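Local coordinates for retropepsin-like aspartic endopeptidase domain-containing protein (Legionella pneumophila subsp. pneumophila str. Philadelphia 1, PDB 2PMA) that is of unknown function but is probably related to retropepsin-like aspartic peptidases and to a family of putative ATP-dependent zinc proteases, at residues P47-T52 / V109-R114. Sequence-based numbering, arbitrary orientation.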
loop_
_atom_site.group_PDB
_atom_site.type_symbol
_atom_site.label_atom_id
_atom_site.label_comp_id
_atom_site.label_asym_id
_atom_site.label_seq_id
_atom_site.Cartn_x
_atom_site.Cartn_y
_atom_site.Cartn_z
ATOM N N PRO A 47 6.737 12.486 13.525
ATOM C CA PRO A 47 7.620 11.683 12.695
ATOM C C PRO A 47 6.963 11.289 11.366
ATOM O O PRO A 47 5.785 10.885 11.325
ATOM C CB PRO A 47 7.902 10.437 13.547
ATOM C CG PRO A 47 6.725 10.289 14.410
ATOM C CD PRO A 47 6.197 11.709 14.667
ATOM N N TYR A 48 7.757 11.428 10.309
ATOM C CA TYR A 48 7.384 11.002 8.977
ATOM C C TYR A 48 8.535 10.129 8.534
ATOM O O TYR A 48 9.698 10.329 8.996
ATOM C CB TYR A 48 7.297 12.217 8.018
ATOM C CG TYR A 48 5.976 12.938 8.109
ATOM C CD1 TYR A 48 5.037 12.829 7.085
ATOM C CD2 TYR A 48 5.652 13.710 9.239
ATOM C CE1 TYR A 48 3.793 13.482 7.163
ATOM C CE2 TYR A 48 4.408 14.356 9.329
ATOM C CZ TYR A 48 3.497 14.231 8.285
ATOM O OH TYR A 48 2.268 14.867 8.382
ATOM N N LEU A 49 8.253 9.217 7.600
ATOM C CA LEU A 49 9.325 8.540 6.869
ATOM C C LEU A 49 9.305 9.005 5.416
ATOM O O LEU A 49 8.223 9.148 4.808
ATOM C CB LEU A 49 9.106 7.026 6.914
ATOM C CG LEU A 49 9.129 6.364 8.294
ATOM C CD1 LEU A 49 9.099 4.888 8.056
ATOM C CD2 LEU A 49 10.433 6.728 9.072
ATOM N N ARG A 50 10.486 9.288 4.887
ATOM C CA ARG A 50 10.659 9.490 3.445
ATOM C C ARG A 50 11.128 8.154 2.910
ATOM O O ARG A 50 11.973 7.481 3.529
ATOM C CB ARG A 50 11.725 10.551 3.194
ATOM C CG ARG A 50 11.957 10.900 1.737
ATOM C CD ARG A 50 13.132 11.924 1.627
ATOM N NE ARG A 50 12.732 13.218 2.197
ATOM C CZ ARG A 50 13.532 14.050 2.864
ATOM N NH1 ARG A 50 14.813 13.734 3.095
ATOM N NH2 ARG A 50 13.049 15.207 3.319
ATOM N N PHE A 51 10.578 7.748 1.773
ATOM C CA PHE A 51 10.951 6.477 1.203
ATOM C C PHE A 51 10.770 6.488 -0.303
ATOM O O PHE A 51 10.008 7.325 -0.853
ATOM C CB PHE A 51 10.098 5.338 1.847
ATOM C CG PHE A 51 8.593 5.487 1.659
ATOM C CD1 PHE A 51 7.812 6.241 2.567
ATOM C CD2 PHE A 51 7.951 4.848 0.589
ATOM C CE1 PHE A 51 6.428 6.362 2.415
ATOM C CE2 PHE A 51 6.582 4.964 0.402
ATOM C CZ PHE A 51 5.787 5.712 1.322
ATOM N N THR A 52 11.451 5.554 -0.947
ATOM C CA THR A 52 11.363 5.413 -2.408
ATOM C C THR A 52 10.586 4.158 -2.737
ATOM O O THR A 52 10.860 3.040 -2.191
ATOM C CB THR A 52 12.808 5.445 -2.970
ATOM O OG1 THR A 52 13.331 6.751 -2.712
ATOM C CG2 THR A 52 12.867 5.166 -4.487
ATOM N N VAL A 109 0.236 1.155 5.808
ATOM C CA VAL A 109 0.990 0.204 5.006
ATOM C C VAL A 109 2.361 -0.027 5.618
ATOM O O VAL A 109 3.050 0.928 6.017
ATOM C CB VAL A 109 1.167 0.649 3.543
ATOM C CG1 VAL A 109 -0.211 0.698 2.803
ATOM C CG2 VAL A 109 1.892 1.987 3.459
ATOM N N ASN A 110 2.751 -1.301 5.656
ATOM C CA ASN A 110 4.105 -1.710 6.055
ATOM C C ASN A 110 5.068 -1.432 4.903
ATOM O O ASN A 110 4.730 -1.652 3.725
ATOM C CB ASN A 110 4.136 -3.216 6.398
ATOM C CG ASN A 110 3.199 -3.600 7.574
ATOM O OD1 ASN A 110 2.637 -2.750 8.248
ATOM N ND2 ASN A 110 3.063 -4.915 7.824
ATOM N N LEU A 111 6.273 -0.952 5.219
ATOM C CA LEU A 111 7.261 -0.755 4.171
ATOM C C LEU A 111 8.202 -1.921 4.202
ATOM O O LEU A 111 8.904 -2.104 5.204
ATOM C CB LEU A 111 8.021 0.555 4.419
ATOM C CG LEU A 111 7.191 1.827 4.385
ATOM C CD1 LEU A 111 8.077 3.086 4.521
ATOM C CD2 LEU A 111 6.343 1.920 3.093
ATOM N N THR A 112 8.218 -2.729 3.145
ATOM C CA THR A 112 8.898 -4.030 3.251
ATOM C C THR A 112 10.107 -4.070 2.374
ATOM O O THR A 112 10.154 -3.384 1.358
ATOM C CB THR A 112 7.965 -5.198 2.828
ATOM O OG1 THR A 112 7.397 -4.880 1.553
ATOM C CG2 THR A 112 6.846 -5.373 3.848
ATOM N N ASN A 113 11.045 -4.946 2.754
ATOM C CA ASN A 113 12.385 -4.967 2.179
ATOM C C ASN A 113 12.511 -5.941 1.008
ATOM O O ASN A 113 13.467 -5.846 0.254
ATOM C CB ASN A 113 13.413 -5.414 3.255
ATOM C CG ASN A 113 13.515 -4.432 4.413
ATOM O OD1 ASN A 113 13.799 -4.809 5.585
ATOM N ND2 ASN A 113 13.283 -3.195 4.108
ATOM N N ARG A 114 11.577 -6.885 0.881
ATOM C CA ARG A 114 11.727 -7.922 -0.131
ATOM C C ARG A 114 11.445 -7.385 -1.537
ATOM O O ARG A 114 10.389 -6.788 -1.783
ATOM C CB ARG A 114 10.870 -9.143 0.186
ATOM C CG ARG A 114 11.247 -10.372 -0.631
ATOM C CD ARG A 114 12.466 -11.110 -0.062
ATOM N NE ARG A 114 13.373 -11.572 -1.116
ATOM C CZ ARG A 114 14.369 -10.849 -1.632
ATOM N NH1 ARG A 114 15.136 -11.367 -2.581
ATOM N NH2 ARG A 114 14.609 -9.609 -1.206
#
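Inside the mostly antiparallel beta sheet of this retropepsin-like domain, Leu-111 of strand 103-112 packs against Leu-49 and Phe-51 of strand 46-55. The two strands are not paired with each other: strand 31-43 pairs with both, and their side chains meet on one side of it, consistent with a curled sheet, with the CA atoms of Phe-51 and Leu-111 8.6 Å apart. The contact is therefore made by side chains alone, all three apolar and buried, with 144 Å² of surface enclosed between the segments.

Its central atom is the CD1 methyl of Leu-111. It sits over one face of the Phe-51 ring in a CH-pi contact, 4.0 Å from the ring centroid and 26° off the normal. The methyl is displaced toward the rim, and its closest ring atom is CD1 of Phe-51, at 3.7 Å. The other branch of Leu-111, CD2, lies over the same face, 4.1 Å from CE2 of Phe-51, so both methyls of the fork rest on one face, CD1 toward the CG-CD1 rim and CD2 farther across the ring. The CB of Phe-51 already points at strand 103-112; a chi1 of 59°, with CG between the backbone N and the carbonyl carbon, sets the ring so that one face meets the leucine methyls, and the two side chains cross at about a right angle.

Alternation along strand 46-55 puts Leu-49 on the same inner side as Phe-51, whereas Arg-50 turns outward to a salt bridge with Glu-63. Leu-49 also touches Pro-92 and Tyr-66, tying strands 90-100 and 58-71 into the same apolar layer. Running past Leu-111 in the opposite direction, it meets that residue through one methyl pair, CD1 of Leu-49 to CD1 of Leu-111, at 4.1 Å.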